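Local coordinates for protein hydroxyethylphosphonate dioxygenase (Streptomyces albus, PDB 6B9R) that probably catalyses the iron-dependent, oxygen-consuming conversion of 2-hydroxyethylphosphonate into hydroxymethylphosphonate, at residues F154-G159 against T331-D336; H172-N177 against V307-G312. All coordinates share one frame; numbering follows the deposited sequence.

Contact 1 of 2, residues F154-G159 against T331-D336; sequences FTYFVG and TQLAGD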
ATOM      1  N   PHE A 154     -16.913  -3.712  10.322  1.00 15.00           N
ATOM      2  CA  PHE A 154     -17.729  -2.722  11.002  1.00 14.89           C
ATOM      3  C   PHE A 154     -19.164  -3.207  10.933  1.00 19.29           C
ATOM      4  O   PHE A 154     -19.676  -3.474   9.839  1.00 18.54           O
ATOM      5  CB  PHE A 154     -17.619  -1.340  10.350  1.00 17.75           C
ATOM      6  CG  PHE A 154     -18.670  -0.406  10.828  1.00 18.59           C
ATOM      7  CD1 PHE A 154     -18.532   0.246  12.043  1.00 17.25           C
ATOM      8  CD2 PHE A 154     -19.834  -0.228  10.108  1.00 15.52           C
ATOM      9  CE1 PHE A 154     -19.533   1.081  12.517  1.00 14.46           C
ATOM     10  CE2 PHE A 154     -20.848   0.600  10.588  1.00 17.52           C
ATOM     11  CZ  PHE A 154     -20.688   1.263  11.793  1.00 19.04           C
ATOM     12  N   THR A 155     -19.818  -3.309  12.084  1.00 16.54           N
ATOM     13  CA  THR A 155     -21.175  -3.818  12.140  1.00 15.87           C
ATOM     14  C   THR A 155     -22.076  -2.784  12.789  1.00 18.72           C
ATOM     15  O   THR A 155     -21.744  -2.246  13.849  1.00 15.80           O
ATOM     16  CB  THR A 155     -21.235  -5.134  12.914  1.00 19.13           C
ATOM     17  OG1 THR A 155     -20.360  -6.087  12.288  1.00 22.64           O
ATOM     18  CG2 THR A 155     -22.644  -5.680  12.896  1.00 18.16           C
ATOM     19  N   TYR A 156     -23.202  -2.507  12.144  1.00 16.01           N
ATOM     20  CA  TYR A 156     -24.250  -1.638  12.666  1.00 16.15           C
ATOM     21  C   TYR A 156     -25.474  -2.481  12.996  1.00 16.78           C
ATOM     22  O   TYR A 156     -25.908  -3.279  12.163  1.00 17.03           O
ATOM     23  CB  TYR A 156     -24.612  -0.568  11.638  1.00 18.19           C
ATOM     24  CG  TYR A 156     -25.702   0.348  12.107  1.00 18.07           C
ATOM     25  CD1 TYR A 156     -25.405   1.472  12.856  1.00 18.42           C
ATOM     26  CD2 TYR A 156     -27.035   0.086  11.803  1.00 16.55           C
ATOM     27  CE1 TYR A 156     -26.415   2.323  13.293  1.00 21.98           C
ATOM     28  CE2 TYR A 156     -28.045   0.924  12.237  1.00 21.19           C
ATOM     29  CZ  TYR A 156     -27.730   2.038  12.984  1.00 17.80           C
ATOM     30  OH  TYR A 156     -28.740   2.871  13.408  1.00 22.05           O
ATOM     31  N   PHE A 157     -26.031  -2.312  14.202  1.00 19.27           N
ATOM     32  CA  PHE A 157     -27.094  -3.188  14.698  1.00 18.45           C
ATOM     33  C   PHE A 157     -28.474  -2.547  14.561  1.00 18.98           C
ATOM     34  O   PHE A 157     -28.648  -1.360  14.841  1.00 18.84           O
ATOM     35  CB  PHE A 157     -26.840  -3.553  16.162  1.00 21.02           C
ATOM     36  CG  PHE A 157     -25.590  -4.356  16.371  1.00 18.64           C
ATOM     37  CD1 PHE A 157     -25.609  -5.734  16.223  1.00 22.15           C
ATOM     38  CD2 PHE A 157     -24.396  -3.735  16.700  1.00 17.43           C
ATOM     39  CE1 PHE A 157     -24.459  -6.489  16.415  1.00 18.27           C
ATOM     40  CE2 PHE A 157     -23.239  -4.472  16.895  1.00 19.00           C
ATOM     41  CZ  PHE A 157     -23.264  -5.859  16.745  1.00 20.21           C
ATOM     42  N   VAL A 158     -29.454  -3.341  14.124  1.00 18.68           N
ATOM     43  CA  VAL A 158     -30.861  -2.944  14.102  1.00 20.16           C
ATOM     44  C   VAL A 158     -31.648  -3.981  14.897  1.00 25.05           C
ATOM     45  O   VAL A 158     -31.618  -5.177  14.574  1.00 23.55           O
ATOM     46  CB  VAL A 158     -31.421  -2.827  12.673  1.00 19.17           C
ATOM     47  CG1 VAL A 158     -32.903  -2.439  12.732  1.00 19.80           C
ATOM     48  CG2 VAL A 158     -30.616  -1.813  11.833  1.00 26.22           C
ATOM     49  N   GLY A 159     -32.360  -3.527  15.928  1.00 23.77           N
ATOM     50  CA  GLY A 159     -33.186  -4.414  16.707  1.00 26.06           C
ATOM     51  C   GLY A 159     -32.392  -5.162  17.755  1.00 25.98           C
ATOM     52  O   GLY A 159     -31.199  -4.909  17.962  1.00 21.73           O
ATOM     53  N   THR A 331     -23.661  11.149  13.905  1.00 15.02           N
ATOM     54  CA  THR A 331     -23.350  10.372  15.096  1.00 16.30           C
ATOM     55  C   THR A 331     -22.142   9.500  14.775  1.00 21.49           C
ATOM     56  O   THR A 331     -22.140   8.794  13.760  1.00 17.22           O
ATOM     57  CB  THR A 331     -24.536   9.503  15.529  1.00 16.31           C
ATOM     58  OG1 THR A 331     -25.677  10.333  15.797  1.00 18.79           O
ATOM     59  CG2 THR A 331     -24.197   8.728  16.800  1.00 17.36           C
ATOM     60  N   GLN A 332     -21.118   9.562  15.623  1.00 17.35           N
ATOM     61  CA  GLN A 332     -19.882   8.815  15.390  1.00 18.40           C
ATOM     62  C   GLN A 332     -20.050   7.372  15.854  1.00 15.86           C
ATOM     63  O   GLN A 332     -20.389   7.123  17.018  1.00 22.66           O
ATOM     64  CB  GLN A 332     -18.713   9.485  16.116  1.00 23.09           C
ATOM     65  CG  GLN A 332     -17.397   8.687  16.100  1.00 26.51           C
ATOM     66  CD  GLN A 332     -16.351   9.250  17.067  1.00 35.95           C
ATOM     67  OE1 GLN A 332     -16.160  10.465  17.159  1.00 33.54           O
ATOM     68  NE2 GLN A 332     -15.681   8.362  17.806  1.00 33.01           N
ATOM     69  N   LEU A 333     -19.831   6.423  14.944  1.00 14.31           N
ATOM     70  CA  LEU A 333     -19.989   5.017  15.256  1.00 13.58           C
ATOM     71  C   LEU A 333     -18.611   4.395  15.489  1.00 14.78           C
ATOM     72  O   LEU A 333     -17.590   5.089  15.541  1.00 16.59           O
ATOM     73  CB  LEU A 333     -20.793   4.324  14.145  1.00 15.39           C
ATOM     74  CG  LEU A 333     -22.071   5.087  13.759  1.00 14.28           C
ATOM     75  CD1 LEU A 333     -22.764   4.428  12.558  1.00 16.24           C
ATOM     76  CD2 LEU A 333     -23.012   5.184  14.968  1.00 15.78           C
ATOM     77  N   ALA A 334     -18.577   3.075  15.651  1.00 15.98           N
ATOM     78  CA  ALA A 334     -17.365   2.419  16.130  1.00 16.19           C
ATOM     79  C   ALA A 334     -16.236   2.523  15.111  1.00 17.27           C
ATOM     80  O   ALA A 334     -16.452   2.387  13.904  1.00 15.69           O
ATOM     81  CB  ALA A 334     -17.654   0.945  16.427  1.00 13.72           C
ATOM     82  N   GLY A 335     -15.025   2.735  15.605  1.00 17.54           N
ATOM     83  CA  GLY A 335     -13.854   2.669  14.761  1.00 20.39           C
ATOM     84  C   GLY A 335     -12.663   2.344  15.622  1.00 21.47           C
ATOM     85  O   GLY A 335     -12.802   1.903  16.760  1.00 21.07           O
ATOM     86  N   ASP A 336     -11.466   2.603  15.088  1.00 19.14           N
ATOM     87  CA  ASP A 336     -10.246   2.287  15.832  1.00 21.83           C
ATOM     88  C   ASP A 336      -9.079   3.059  15.241  1.00 17.21           C
ATOM     89  O   ASP A 336      -9.009   3.203  14.010  1.00 16.39           O
ATOM     90  CB  ASP A 336      -9.945   0.790  15.813  1.00 20.74           C
ATOM     91  CG  ASP A 336      -8.890   0.403  16.851  1.00 24.38           C
ATOM     92  OD1 ASP A 336      -9.255   0.303  18.040  1.00 25.60           O
ATOM     93  OD2 ASP A 336      -7.722   0.201  16.473  1.00 21.81           O
TER
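Phe154 turns the rim of its ring toward Leu333 and Ala334. Its CE1 lies 3.8 Å from Leu333 CB, which approaches at the ring edge, near the ring plane. The next ring atom, Phe154 CZ, meets the methyl Leu333 CD1 at 3.9 Å. The backbone nitrogen of Ala334 also lies at this edge, in plane, 3.8 Å from Phe154 CE1. The carbonyl oxygen Ala334 O comes obliquely to within 3.5 Å of Phe154 CD1. Ala334 CB adds a looser touch, 4.3 Å from Phe154 CE1. Tyr156 CD1 lies 4.0 Å from the same methyl, Leu333 CD1, also obliquely. Leu333 CD1 therefore bridges two aromatic rings.

In Phe154 the ring is carried anti to the backbone N (chi1 167°), and Tyr156 does the same at 179°. Being two apart on one strand, they project from the same face.

All four residues are buried. The side-chain contacts are apolar, while backbone N and O of Ala334 lie at the Phe154 ring. Both atoms are satisfied from outside: N pairs with Ser181 OG and O with Ser344 OG. These bonds are likely to steady the backbone that carries Leu333 and Ala334.

Just before Phe154 comes Gln153, an iron ligand, whose NE2 is hydrogen-bonded to Thr155 OG1. The side chain of Phe154 is about 10 Å from the iron, so this is packing near the metal site, not part of its first shell. The antiparallel sheets and the iron held by His149, Gln153 and His190 are consistent with a cupin fold. Strand 152-158 runs between strands 202-208 and 181-184 in one sheet. The chain leaving strand 328-332, which belongs to another sheet beside strand 343-349, packs against the Phe154 and Tyr156 side chains.

Contact 2 of 2, residues H172-N177 against V307-G312; sequences HCVPMN and VRIQPG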
ATOM      1  N   HIS A 172     -17.474 -14.249  24.572  1.00 24.64           N
ATOM      2  CA  HIS A 172     -18.228 -13.152  25.154  1.00 25.51           C
ATOM      3  C   HIS A 172     -19.540 -12.975  24.404  1.00 25.85           C
ATOM      4  O   HIS A 172     -19.650 -13.309  23.219  1.00 26.94           O
ATOM      5  CB  HIS A 172     -17.456 -11.829  25.098  1.00 28.05           C
ATOM      6  CG  HIS A 172     -16.048 -11.918  25.589  1.00 31.27           C
ATOM      7  ND1 HIS A 172     -15.660 -11.451  26.826  1.00 38.53           N
ATOM      8  CD2 HIS A 172     -14.927 -12.401  25.002  1.00 38.73           C
ATOM      9  CE1 HIS A 172     -14.364 -11.654  26.986  1.00 42.98           C
ATOM     10  NE2 HIS A 172     -13.894 -12.227  25.893  1.00 38.22           N
ATOM     11  N   CYS A 173     -20.528 -12.427  25.102  1.00 27.14           N
ATOM     12  CA  CYS A 173     -21.790 -12.015  24.500  1.00 28.86           C
ATOM     13  C   CYS A 173     -22.151 -10.629  25.013  1.00 26.56           C
ATOM     14  O   CYS A 173     -22.294 -10.430  26.226  1.00 25.96           O
ATOM     15  CB  CYS A 173     -22.917 -13.000  24.817  1.00 26.87           C
ATOM     16  SG  CYS A 173     -24.541 -12.416  24.269  1.00 29.08           S
ATOM     17  N   VAL A 174     -22.316  -9.681  24.098  1.00 26.59           N
ATOM     18  CA  VAL A 174     -22.791  -8.348  24.465  1.00 29.69           C
ATOM     19  C   VAL A 174     -24.109  -8.090  23.743  1.00 29.02           C
ATOM     20  O   VAL A 174     -24.135  -8.030  22.506  1.00 25.10           O
ATOM     21  CB  VAL A 174     -21.741  -7.272  24.138  1.00 28.14           C
ATOM     22  CG1 VAL A 174     -22.317  -5.892  24.337  1.00 20.09           C
ATOM     23  CG2 VAL A 174     -20.502  -7.456  25.002  1.00 23.94           C
ATOM     24  N   PRO A 175     -25.221  -7.943  24.460  1.00 21.54           N
ATOM     25  CA  PRO A 175     -26.486  -7.593  23.797  1.00 21.62           C
ATOM     26  C   PRO A 175     -26.438  -6.179  23.234  1.00 28.44           C
ATOM     27  O   PRO A 175     -25.931  -5.253  23.867  1.00 26.78           O
ATOM     28  CB  PRO A 175     -27.529  -7.705  24.922  1.00 22.53           C
ATOM     29  CG  PRO A 175     -26.835  -8.424  26.051  1.00 32.96           C
ATOM     30  CD  PRO A 175     -25.382  -8.109  25.915  1.00 26.68           C
ATOM     31  N   MET A 176     -26.988  -6.022  22.038  1.00 20.58           N
ATOM     32  CA  MET A 176     -27.027  -4.757  21.321  1.00 19.92           C
ATOM     33  C   MET A 176     -28.467  -4.359  21.043  1.00 23.05           C
ATOM     34  O   MET A 176     -29.399  -5.152  21.185  1.00 23.18           O
ATOM     35  CB  MET A 176     -26.277  -4.864  19.986  1.00 20.04           C
ATOM     36  CG  MET A 176     -24.915  -5.432  20.116  1.00 19.01           C
ATOM     37  SD  MET A 176     -23.809  -4.178  20.773  1.00 20.30           S
ATOM     38  CE  MET A 176     -22.285  -5.136  20.774  1.00 18.30           C
ATOM     39  N   ASN A 177     -28.638  -3.116  20.598  1.00 22.37           N
ATOM     40  CA  ASN A 177     -29.912  -2.693  20.039  1.00 26.22           C
ATOM     41  C   ASN A 177     -29.642  -1.668  18.949  1.00 23.02           C
ATOM     42  O   ASN A 177     -28.492  -1.367  18.628  1.00 23.11           O
ATOM     43  CB  ASN A 177     -30.847  -2.143  21.110  1.00 31.88           C
ATOM     44  CG  ASN A 177     -32.271  -2.627  20.921  1.00 41.43           C
ATOM     45  OD1 ASN A 177     -32.792  -2.654  19.798  1.00 36.54           O
ATOM     46  ND2 ASN A 177     -32.898  -3.043  22.011  1.00 40.88           N
ATOM     47  N   VAL A 307     -12.248  -6.335  19.539  1.00 28.72           N
ATOM     48  CA  VAL A 307     -13.365  -5.536  19.044  1.00 24.96           C
ATOM     49  C   VAL A 307     -13.391  -4.210  19.795  1.00 29.54           C
ATOM     50  O   VAL A 307     -12.867  -4.089  20.905  1.00 30.65           O
ATOM     51  CB  VAL A 307     -14.725  -6.262  19.196  1.00 27.94           C
ATOM     52  CG1 VAL A 307     -14.718  -7.580  18.450  1.00 32.69           C
ATOM     53  CG2 VAL A 307     -15.054  -6.495  20.670  1.00 26.44           C
ATOM     54  N   ARG A 308     -14.008  -3.205  19.174  1.00 20.19           N
ATOM     55  CA  ARG A 308     -14.301  -1.932  19.835  1.00 22.09           C
ATOM     56  C   ARG A 308     -15.789  -1.647  19.669  1.00 20.22           C
ATOM     57  O   ARG A 308     -16.263  -1.385  18.559  1.00 20.05           O
ATOM     58  CB  ARG A 308     -13.441  -0.794  19.275  1.00 27.31           C
ATOM     59  CG  ARG A 308     -13.842   0.648  19.677  1.00 26.94           C
ATOM     60  CD  ARG A 308     -14.350   0.808  21.122  1.00 25.37           C
ATOM     61  NE  ARG A 308     -13.487   0.191  22.115  1.00 43.86           N
ATOM     62  CZ  ARG A 308     -13.883  -0.139  23.339  1.00 38.31           C
ATOM     63  NH1 ARG A 308     -15.139   0.078  23.721  1.00 41.25           N
ATOM     64  NH2 ARG A 308     -13.030  -0.700  24.172  1.00 32.47           N
ATOM     65  N   ILE A 309     -16.522  -1.681  20.772  1.00 20.45           N
ATOM     66  CA  ILE A 309     -17.970  -1.507  20.758  1.00 24.30           C
ATOM     67  C   ILE A 309     -18.305  -0.045  21.029  1.00 24.44           C
ATOM     68  O   ILE A 309     -17.813   0.540  22.002  1.00 20.54           O
ATOM     69  CB  ILE A 309     -18.633  -2.417  21.804  1.00 21.91           C
ATOM     70  CG1 ILE A 309     -18.342  -3.886  21.481  1.00 22.45           C
ATOM     71  CG2 ILE A 309     -20.123  -2.167  21.836  1.00 20.96           C
ATOM     72  CD1 ILE A 309     -18.680  -4.839  22.625  1.00 21.27           C
ATOM     73  N   GLN A 310     -19.165   0.541  20.185  1.00 20.33           N
ATOM     74  CA  GLN A 310     -19.647   1.904  20.399  1.00 20.28           C
ATOM     75  C   GLN A 310     -21.128   1.876  20.752  1.00 20.46           C
ATOM     76  O   GLN A 310     -21.967   1.632  19.868  1.00 20.41           O
ATOM     77  CB  GLN A 310     -19.422   2.785  19.162  1.00 19.98           C
ATOM     78  CG  GLN A 310     -19.933   4.227  19.334  1.00 21.07           C
ATOM     79  CD  GLN A 310     -19.287   4.912  20.527  1.00 19.99           C
ATOM     80  OE1 GLN A 310     -18.067   5.045  20.582  1.00 25.66           O
ATOM     81  NE2 GLN A 310     -20.098   5.314  21.499  1.00 20.19           N
ATOM     82  N   PRO A 311     -21.508   2.100  22.006  1.00 20.70           N
ATOM     83  CA  PRO A 311     -22.935   2.275  22.307  1.00 20.86           C
ATOM     84  C   PRO A 311     -23.458   3.492  21.564  1.00 20.67           C
ATOM     85  O   PRO A 311     -22.820   4.546  21.543  1.00 20.51           O
ATOM     86  CB  PRO A 311     -22.965   2.477  23.832  1.00 24.43           C
ATOM     87  CG  PRO A 311     -21.613   1.989  24.325  1.00 22.53           C
ATOM     88  CD  PRO A 311     -20.657   2.268  23.193  1.00 21.48           C
ATOM     89  N   GLY A 312     -24.620   3.338  20.936  1.00 20.68           N
ATOM     90  CA  GLY A 312     -25.223   4.473  20.263  1.00 20.88           C
ATOM     91  C   GLY A 312     -25.598   5.600  21.211  1.00 23.18           C
ATOM     92  O   GLY A 312     -25.585   6.770  20.824  1.00 20.47           O
TER
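Ile309 carries the whole apolar contact, meeting Val174 and Met176 with two different branches. Its CD1 and Val174 CG2 reach toward each other tip to tip, 4.0 Å apart. Its CG2 lies 3.8 Å from Met176 CE, and Ile309 CD1 is also 4.1 Å from that methyl. The Met176 chain bends at chi2 (-77°), which swings CE over to the isoleucine although CB does not aim at it. With an alanine at Ile309, Val174 CG2 and Met176 CE would probably both lose their partner, leaving a gap between the two segments.

Two polar side chains of 307-312 bond back to their own segment. Arg308 NH1 donates to Ile309 O at 3.2 Å, with an N-H...O angle of 152°. Gln310 NE2 donates to Pro311 O at 2.8 Å, and more nearly straight, at 164°. Arg308 NE also bonds to Thr302 O. Backbone pairing goes to third parties: Val174 with Tyr163, Arg308 with Trp183, Gln310 with Ser181. Asp180 reaches both segments, through OD2 to Asn177 N and OD1 to Gly312 N.

Within this chain, strand 170-175 is an outermost strand of a three-stranded sheet, and strand 307-310 one of a seven-stranded sheet, in what is consistent with a cupin fold. Direct contact is small and partly buried. It rests on aliphatic groups and a thioether methyl, so it has no polar pairing to set its direction.

Contact 1 lies deeper: all of its touching residues are buried, and its aromatic rings pack against a leucine and an alanine. Contact 2 lies nearer the surface and has no rings at the interface, only aliphatic side chains and a methionine. Both reach the same seven-stranded sheet, contact 1 through inner strand 152-158 and contact 2 through edge strand 307-310. Each ties that sheet to a different one. In sequence, contact 2 is nested inside the loop closed by contact 1. Their centres are 9 Å apart and they touch directly: Ala334 CB packs 3.5 Å from Arg308 O, and Gly159 C packs 3.3 Å from Asn177 OD1.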